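Local coordinates for sugar-binding transport ATP-binding protein (Pyrococcus horikoshii, PDB 1V43), which probably binds and hydrolyses ATP as the nucleotide-binding subunit of an ABC transporter that takes up sugars, at residues 315-318 / 323-326; 326-331 / 335-340; 17-22 / 54-59. All coordinates share one frame; numbering follows the deposited sequence.

Contact 1. Residues 315-318 / 323-326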
loop_
_atom_site.group_PDB
_atom_site.type_symbol
_atom_site.label_atom_id
_atom_site.label_comp_id
_atom_site.label_asym_id
_atom_site.label_seq_id
_atom_site.Cartn_x
_atom_site.Cartn_y
_atom_site.Cartn_z
ATOM N N ASP A 315 0.377 -9.228 -20.661
ATOM C CA ASP A 315 0.568 -10.510 -20.004
ATOM C C ASP A 315 -0.337 -10.677 -18.776
ATOM O O ASP A 315 -0.733 -11.790 -18.432
ATOM C CB ASP A 315 2.022 -10.641 -19.576
ATOM C CG ASP A 315 2.324 -11.981 -18.956
ATOM O OD1 ASP A 315 2.204 -13.002 -19.662
ATOM O OD2 ASP A 315 2.680 -12.009 -17.765
ATOM N N PHE A 316 -0.648 -9.575 -18.105
ATOM C CA PHE A 316 -1.500 -9.628 -16.919
ATOM C C PHE A 316 -2.009 -8.243 -16.554
ATOM O O PHE A 316 -1.370 -7.225 -16.854
ATOM C CB PHE A 316 -0.736 -10.211 -15.734
ATOM C CG PHE A 316 -1.597 -10.484 -14.528
ATOM C CD1 PHE A 316 -2.512 -11.541 -14.529
ATOM C CD2 PHE A 316 -1.478 -9.704 -13.381
ATOM C CE1 PHE A 316 -3.297 -11.822 -13.403
ATOM C CE2 PHE A 316 -2.260 -9.976 -12.243
ATOM C CZ PHE A 316 -3.170 -11.037 -12.259
ATOM N N VAL A 317 -3.155 -8.212 -15.892
ATOM C CA VAL A 317 -3.770 -6.962 -15.508
ATOM C C VAL A 317 -4.193 -6.919 -14.045
ATOM O O VAL A 317 -4.841 -7.834 -13.549
ATOM C CB VAL A 317 -5.036 -6.686 -16.366
ATOM C CG1 VAL A 317 -5.671 -5.350 -15.958
ATOM C CG2 VAL A 317 -4.673 -6.711 -17.846
ATOM N N GLU A 318 -3.802 -5.847 -13.365
ATOM C CA GLU A 318 -4.196 -5.608 -11.992
ATOM C C GLU A 318 -5.263 -4.509 -12.151
ATOM O O GLU A 318 -4.926 -3.332 -12.230
ATOM C CB GLU A 318 -3.034 -5.049 -11.157
ATOM C CG GLU A 318 -1.804 -5.924 -11.025
ATOM C CD GLU A 318 -0.715 -5.240 -10.196
ATOM O OE1 GLU A 318 -1.013 -4.815 -9.065
ATOM O OE2 GLU A 318 0.436 -5.118 -10.662
ATOM N N ASP A 323 -6.905 2.349 -10.026
ATOM C CA ASP A 323 -5.827 2.356 -11.022
ATOM C C ASP A 323 -5.859 1.001 -11.716
ATOM O O ASP A 323 -6.399 0.039 -11.174
ATOM C CB ASP A 323 -4.452 2.515 -10.357
ATOM C CG ASP A 323 -4.225 3.899 -9.831
ATOM O OD1 ASP A 323 -4.186 4.840 -10.654
ATOM O OD2 ASP A 323 -4.093 4.049 -8.598
ATOM N N THR A 324 -5.276 0.924 -12.903
ATOM C CA THR A 324 -5.230 -0.329 -13.646
ATOM C C THR A 324 -3.785 -0.550 -14.051
ATOM O O THR A 324 -3.260 0.197 -14.877
ATOM C CB THR A 324 -6.101 -0.261 -14.928
ATOM O OG1 THR A 324 -7.485 -0.284 -14.569
ATOM C CG2 THR A 324 -5.790 -1.425 -15.854
ATOM N N ILE A 325 -3.134 -1.554 -13.470
ATOM C CA ILE A 325 -1.738 -1.819 -13.807
ATOM C C ILE A 325 -1.564 -2.948 -14.814
ATOM O O ILE A 325 -1.916 -4.103 -14.554
ATOM C CB ILE A 325 -0.913 -2.153 -12.562
ATOM C CG1 ILE A 325 -1.110 -1.054 -11.525
ATOM C CG2 ILE A 325 0.586 -2.259 -12.936
ATOM C CD1 ILE A 325 -0.378 -1.301 -10.237
ATOM N N LEU A 326 -0.995 -2.610 -15.963
ATOM C CA LEU A 326 -0.777 -3.594 -17.016
ATOM C C LEU A 326 0.655 -4.107 -17.037
ATOM O O LEU A 326 1.604 -3.322 -16.959
ATOM C CB LEU A 326 -1.068 -2.980 -18.383
ATOM C CG LEU A 326 -2.354 -2.185 -18.564
ATOM C CD1 LEU A 326 -2.380 -1.636 -19.994
ATOM C CD2 LEU A 326 -3.566 -3.062 -18.285
#
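The beta hairpin of strands 307-319 and 323-330, in the C-terminal OB-fold (TOBE) region, which in MalK relatives has a regulatory role, pairs Val317 with Leu326 and Glu318 with Ile325 near its turn. Glu318 and Ile325 form an antiparallel hydrogen-bonded pair: Glu318 N donates to Ile325 O at 2.8 Å, almost straight at 171°, and Ile325 N returns a more bent bond to Glu318 O. That carbonyl also takes a CA-H...O contact from Thr324 CA. On the Glu318 face, the glutamate turns CG beside its own backbone N (chi1 -61°) and lays its carboxylate against the branched Ile325 side chain, with Glu318 OE2 3.7 Å from Ile325 CG2 and Glu318 OE1 3.8 Å from Ile325 CD1. Its polar end has a partner in His327, Glu318 OE2 being hydrogen-bonded to His327 NE2. Before this regular pairing comes a classic beta bulge, in which two residues, Asp315 and Phe316, stand opposite the single residue His327; Phe316 also sets its ring edge-to-face with that histidine. On the other face, Val317 and Leu326 are a non-hydrogen-bonded pair whose side chains run alongside each other, Val317 CG2 lying 3.8 Å from Leu326 CD2. Val317 CG1 touches both Leu326 CD2 and Thr324 CG2, each at 3.9 Å. Thr324 suits this place because its methyl joins the apolar face while OG1 hydrogen-bonds to Ile343 N and Gly341 O. Asp323 OD2 forms a salt bridge with Lys338 NZ of the second subunit.

Contact 2. Residues 326-331 / 335-340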
loop_
_atom_site.group_PDB
_atom_site.type_symbol
_atom_site.label_atom_id
_atom_site.label_comp_id
_atom_site.label_asym_id
_atom_site.label_seq_id
_atom_site.Cartn_x
_atom_site.Cartn_y
_atom_site.Cartn_z
ATOM N N LEU A 326 -0.995 -2.610 -15.963
ATOM C CA LEU A 326 -0.777 -3.594 -17.016
ATOM C C LEU A 326 0.655 -4.107 -17.037
ATOM O O LEU A 326 1.604 -3.322 -16.959
ATOM C CB LEU A 326 -1.068 -2.980 -18.383
ATOM C CG LEU A 326 -2.354 -2.185 -18.564
ATOM C CD1 LEU A 326 -2.380 -1.636 -19.994
ATOM C CD2 LEU A 326 -3.566 -3.062 -18.285
ATOM N N HIS A 327 0.802 -5.426 -17.136
ATOM C CA HIS A 327 2.120 -6.043 -17.238
ATOM C C HIS A 327 2.205 -6.365 -18.723
ATOM O O HIS A 327 1.562 -7.299 -19.200
ATOM C CB HIS A 327 2.207 -7.320 -16.400
ATOM C CG HIS A 327 1.904 -7.118 -14.943
ATOM N ND1 HIS A 327 2.199 -8.064 -13.986
ATOM C CD2 HIS A 327 1.294 -6.101 -14.288
ATOM C CE1 HIS A 327 1.785 -7.640 -12.804
ATOM N NE2 HIS A 327 1.231 -6.451 -12.960
ATOM N N VAL A 328 2.968 -5.552 -19.453
ATOM C CA VAL A 328 3.111 -5.709 -20.890
ATOM C C VAL A 328 4.472 -6.251 -21.268
ATOM O O VAL A 328 5.495 -5.801 -20.746
ATOM C CB VAL A 328 2.942 -4.363 -21.624
ATOM C CG1 VAL A 328 2.817 -4.610 -23.121
ATOM C CG2 VAL A 328 1.739 -3.622 -21.100
ATOM N N LYS A 329 4.477 -7.215 -22.183
ATOM C CA LYS A 329 5.718 -7.810 -22.647
ATOM C C LYS A 329 6.354 -6.943 -23.722
ATOM O O LYS A 329 5.793 -6.773 -24.795
ATOM C CB LYS A 329 5.473 -9.206 -23.223
ATOM C CG LYS A 329 5.173 -10.290 -22.199
ATOM C CD LYS A 329 5.140 -11.654 -22.881
ATOM C CE LYS A 329 4.796 -12.786 -21.920
ATOM N NZ LYS A 329 4.759 -14.103 -22.626
ATOM N N PHE A 330 7.518 -6.382 -23.409
ATOM C CA PHE A 330 8.279 -5.554 -24.343
ATOM C C PHE A 330 9.301 -6.501 -24.948
ATOM O O PHE A 330 10.328 -6.782 -24.326
ATOM C CB PHE A 330 9.017 -4.442 -23.593
ATOM C CG PHE A 330 8.244 -3.166 -23.476
ATOM C CD1 PHE A 330 6.883 -3.179 -23.194
ATOM C CD2 PHE A 330 8.888 -1.943 -23.621
ATOM C CE1 PHE A 330 6.174 -1.988 -23.059
ATOM C CE2 PHE A 330 8.189 -0.748 -23.487
ATOM C CZ PHE A 330 6.831 -0.771 -23.206
ATOM N N GLY A 331 9.031 -6.995 -26.152
ATOM C CA GLY A 331 9.958 -7.931 -26.754
ATOM C C GLY A 331 10.060 -9.079 -25.772
ATOM O O GLY A 331 9.039 -9.634 -25.367
ATOM N N VAL A 335 7.347 -5.247 -18.569
ATOM C CA VAL A 335 7.295 -3.983 -17.840
ATOM C C VAL A 335 5.879 -3.705 -17.362
ATOM O O VAL A 335 4.921 -4.298 -17.862
ATOM C CB VAL A 335 7.752 -2.787 -18.715
ATOM C CG1 VAL A 335 9.148 -3.038 -19.269
ATOM C CG2 VAL A 335 6.757 -2.555 -19.840
ATOM N N LYS A 336 5.748 -2.803 -16.396
ATOM C CA LYS A 336 4.431 -2.444 -15.871
ATOM C C LYS A 336 4.050 -1.060 -16.330
ATOM O O LYS A 336 4.880 -0.160 -16.341
ATOM C CB LYS A 336 4.422 -2.455 -14.343
ATOM C CG LYS A 336 4.650 -3.811 -13.718
ATOM C CD LYS A 336 4.692 -3.670 -12.215
ATOM C CE LYS A 336 4.972 -4.982 -11.528
ATOM N NZ LYS A 336 4.941 -4.800 -10.053
ATOM N N VAL A 337 2.784 -0.900 -16.697
ATOM C CA VAL A 337 2.251 0.377 -17.135
ATOM C C VAL A 337 1.078 0.716 -16.211
ATOM O O VAL A 337 0.150 -0.081 -16.037
ATOM C CB VAL A 337 1.759 0.311 -18.591
ATOM C CG1 VAL A 337 1.049 1.608 -18.962
ATOM C CG2 VAL A 337 2.946 0.076 -19.528
ATOM N N LYS A 338 1.119 1.900 -15.613
ATOM C CA LYS A 338 0.059 2.292 -14.701
ATOM C C LYS A 338 -0.926 3.265 -15.329
ATOM O O LYS A 338 -0.555 4.367 -15.714
ATOM C CB LYS A 338 0.663 2.906 -13.439
ATOM C CG LYS A 338 -0.367 3.361 -12.428
ATOM C CD LYS A 338 0.314 3.937 -11.203
ATOM C CE LYS A 338 -0.699 4.481 -10.213
ATOM N NZ LYS A 338 -0.053 4.945 -8.963
ATOM N N LEU A 339 -2.184 2.848 -15.426
ATOM C CA LEU A 339 -3.226 3.686 -15.997
ATOM C C LEU A 339 -4.234 4.089 -14.923
ATOM O O LEU A 339 -4.639 3.265 -14.104
ATOM C CB LEU A 339 -3.968 2.930 -17.090
ATOM C CG LEU A 339 -3.140 2.353 -18.235
ATOM C CD1 LEU A 339 -4.041 1.480 -19.101
ATOM C CD2 LEU A 339 -2.518 3.489 -19.049
ATOM N N PRO A 340 -4.648 5.367 -14.910
ATOM C CA PRO A 340 -5.622 5.851 -13.922
ATOM C C PRO A 340 -6.983 5.213 -14.179
ATOM O O PRO A 340 -7.311 4.890 -15.321
ATOM C CB PRO A 340 -5.658 7.362 -14.169
ATOM C CG PRO A 340 -4.270 7.652 -14.736
ATOM C CD PRO A 340 -4.066 6.483 -15.678
#
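Val335 presses its CG2 methyl over one face of the Phe330 ring, a CH-pi contact 3.6 Å from the ring centroid and 26° off the normal. The methyl sits between the backbone N and carbonyl carbon of Val335 (chi1 -56° for CG1), which directs it at the ring; the phenylalanine is poorly ordered, so the closeness deserves caution. On the same face Val328 CG2 meets Val337 CG2 at 4.2 Å, and Leu326 CD1 touches Leu339 CD1 at 3.6 Å. These branched and aromatic side chains suit a buried apolar face. On the opposite face the aliphatic stem of Lys336 runs alongside His327, with Lys336 CG 4.1 Å from His327 CD2 and above the imidazole plane; Val178 of the second subunit packs on both residues.

Four backbone bonds fix this register. Leu326 and Val337 exchange two, Val337 N to Leu326 O being 2.7 Å; Val328 and Val335 exchange two more, with Val335 N to Val328 O nearly straight at 176°. Strand 333-340 is an outermost strand of the antiparallel sheet within this chain, and the apolar face packs on Met293 and Thr294 of strand 293-295 and on Val353 of strand 350-356.

Contact 3. Residues 17-22 / 54-59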
loop_
_atom_site.group_PDB
_atom_site.type_symbol
_atom_site.label_atom_id
_atom_site.label_comp_id
_atom_site.label_asym_id
_atom_site.label_seq_id
_atom_site.Cartn_x
_atom_site.Cartn_y
_atom_site.Cartn_z
ATOM N N LEU A 17 30.362 10.627 10.514
ATOM C CA LEU A 17 29.810 9.719 11.514
ATOM C C LEU A 17 29.901 8.278 11.049
ATOM O O LEU A 17 29.399 7.922 9.977
ATOM C CB LEU A 17 28.330 10.027 11.780
ATOM C CG LEU A 17 27.809 10.600 13.097
ATOM C CD1 LEU A 17 26.345 10.176 13.252
ATOM C CD2 LEU A 17 28.625 10.112 14.274
ATOM N N THR A 18 30.521 7.447 11.872
ATOM C CA THR A 18 30.650 6.035 11.572
ATOM C C THR A 18 30.305 5.251 12.828
ATOM O O THR A 18 30.560 5.699 13.949
ATOM C CB THR A 18 32.096 5.662 11.157
ATOM O OG1 THR A 18 32.403 6.231 9.877
ATOM C CG2 THR A 18 32.254 4.158 11.102
ATOM N N LYS A 19 29.725 4.077 12.634
ATOM C CA LYS A 19 29.378 3.213 13.747
ATOM C C LYS A 19 29.584 1.760 13.339
ATOM O O LYS A 19 28.859 1.252 12.495
ATOM C CB LYS A 19 27.914 3.423 14.155
ATOM C CG LYS A 19 27.451 2.514 15.277
ATOM C CD LYS A 19 28.266 2.738 16.535
ATOM C CE LYS A 19 27.716 1.929 17.686
ATOM N NZ LYS A 19 28.249 2.424 18.977
ATOM N N ARG A 20 30.572 1.089 13.919
ATOM C CA ARG A 20 30.774 -0.320 13.585
ATOM C C ARG A 20 30.631 -1.227 14.796
ATOM O O ARG A 20 31.335 -1.069 15.785
ATOM C CB ARG A 20 32.144 -0.555 12.931
ATOM C CG ARG A 20 33.313 0.085 13.637
ATOM C CD ARG A 20 34.627 -0.388 13.036
ATOM N NE ARG A 20 35.704 0.568 13.280
ATOM C CZ ARG A 20 35.895 1.672 12.563
ATOM N NH1 ARG A 20 35.085 1.958 11.550
ATOM N NH2 ARG A 20 36.890 2.499 12.861
ATOM N N PHE A 21 29.699 -2.168 14.716
ATOM C CA PHE A 21 29.491 -3.115 15.801
ATOM C C PHE A 21 30.443 -4.276 15.556
ATOM O O PHE A 21 30.078 -5.272 14.927
ATOM C CB PHE A 21 28.049 -3.621 15.813
ATOM C CG PHE A 21 27.033 -2.553 16.106
ATOM C CD1 PHE A 21 26.741 -1.572 15.163
ATOM C CD2 PHE A 21 26.378 -2.518 17.330
ATOM C CE1 PHE A 21 25.812 -0.572 15.437
ATOM C CE2 PHE A 21 25.449 -1.523 17.614
ATOM C CZ PHE A 21 25.165 -0.548 16.665
ATOM N N GLY A 22 31.671 -4.137 16.042
ATOM C CA GLY A 22 32.656 -5.180 15.847
ATOM C C GLY A 22 33.217 -5.159 14.437
ATOM O O GLY A 22 34.118 -4.377 14.127
ATOM N N LEU A 54 19.725 7.518 14.111
ATOM C CA LEU A 54 18.812 8.208 15.020
ATOM C C LEU A 54 19.268 8.032 16.472
ATOM O O LEU A 54 19.279 8.996 17.237
ATOM C CB LEU A 54 17.379 7.689 14.881
ATOM C CG LEU A 54 16.308 8.611 15.480
ATOM C CD1 LEU A 54 16.196 9.851 14.612
ATOM C CD2 LEU A 54 14.960 7.906 15.545
ATOM N N ARG A 55 19.654 6.808 16.831
ATOM C CA ARG A 55 20.110 6.494 18.181
ATOM C C ARG A 55 21.387 7.253 18.552
ATOM O O ARG A 55 21.549 7.657 19.697
ATOM C CB ARG A 55 20.306 4.973 18.335
ATOM C CG ARG A 55 18.978 4.202 18.341
ATOM C CD ARG A 55 19.155 2.685 18.356
ATOM N NE ARG A 55 19.982 2.217 19.470
ATOM C CZ ARG A 55 19.579 2.108 20.736
ATOM N NH1 ARG A 55 18.340 2.428 21.096
ATOM N NH2 ARG A 55 20.430 1.670 21.651
ATOM N N MET A 56 22.291 7.452 17.597
ATOM C CA MET A 56 23.497 8.218 17.881
ATOM C C MET A 56 23.092 9.686 18.083
ATOM O O MET A 56 23.626 10.378 18.953
ATOM C CB MET A 56 24.511 8.120 16.733
ATOM C CG MET A 56 25.213 6.769 16.615
ATOM S SD MET A 56 26.580 6.779 15.420
ATOM C CE MET A 56 25.691 6.575 13.861
ATOM N N ILE A 57 22.156 10.168 17.272
ATOM C CA ILE A 57 21.693 11.551 17.422
ATOM C C ILE A 57 21.077 11.728 18.815
ATOM O O ILE A 57 21.296 12.742 19.471
ATOM C CB ILE A 57 20.638 11.930 16.345
ATOM C CG1 ILE A 57 21.295 11.959 14.959
ATOM C CG2 ILE A 57 20.020 13.279 16.672
ATOM C CD1 ILE A 57 20.351 12.351 13.827
ATOM N N ALA A 58 20.324 10.722 19.267
ATOM C CA ALA A 58 19.685 10.765 20.581
ATOM C C ALA A 58 20.702 10.603 21.712
ATOM O O ALA A 58 20.469 11.049 22.831
ATOM C CB ALA A 58 18.619 9.672 20.680
ATOM N N GLY A 59 21.832 9.966 21.418
ATOM C CA GLY A 59 22.834 9.769 22.444
ATOM C C GLY A 59 22.677 8.433 23.151
ATOM O O GLY A 59 23.345 8.162 24.149
#
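A single methionine makes the whole bridge between helix and strand here: Met56, projecting from helix 50-58, slots its thioether between Leu17 and Lys19 of strand 12-21, with no hydrogen bond across the gap. Leu17 and Met56 reach toward each other tip to tip, Leu17 CD1 lying 3.7 Å from Met56 CE and 4.0 Å from Met56 SD. The sulfur also rests against the first side-chain carbon of the lysine, Met56 SD being 3.8 Å from Lys19 CB. Unbranched and flexible, Met56 can bend at its last torsion (chi3 -81°), and the bend lets both SD and CE touch Leu17 CD1 and Lys19 CB. The two axes are 10.6 Å apart at their closest and steeply inclined, at 111°, a distance that the long side chain spans. The helix is the one that follows the P-loop of the ABC ATPase domain, and the strand belongs to its antiparallel beta subdomain, so Met56 ties the two layers together; Val27 and Ile68 of that sheet also pack on Met56. Lys19 suits its mixed place: its CB lies on Met56, its CE over one face of the Phe21 ring, and its NZ hydrogen-bonds to Glu62 O. Phe21, an ATP-binding residue in a structure of this protein though no nucleotide is bound here, centres an inverse gamma turn at the strand's end. At the C-terminal end of the helix Gly59, with positive phi, is the C-prime residue of a Schellman motif, its N weakly bonded to Met56 O.

Contact 3 comes first along the chain, in the ATPase domain, and contacts 1 and 2 follow in the C-terminal region, on the opposite side of the chain's centre. The centres of contacts 1 and 3 are about 43 Å apart, those of contacts 2 and 3 about 42 Å, and neither pair touches. The centres of contacts 1 and 2 are about 7 Å apart and the two contacts touch: they share Leu326 and strand 323-330, the middle of three consecutive antiparallel strands, so two hairpins merge into one sheet. Both also touch the second subunit. The ATP-binding end and the dimer-contacting sheet of the C-terminal OB-fold region are thus separate parts of one chain.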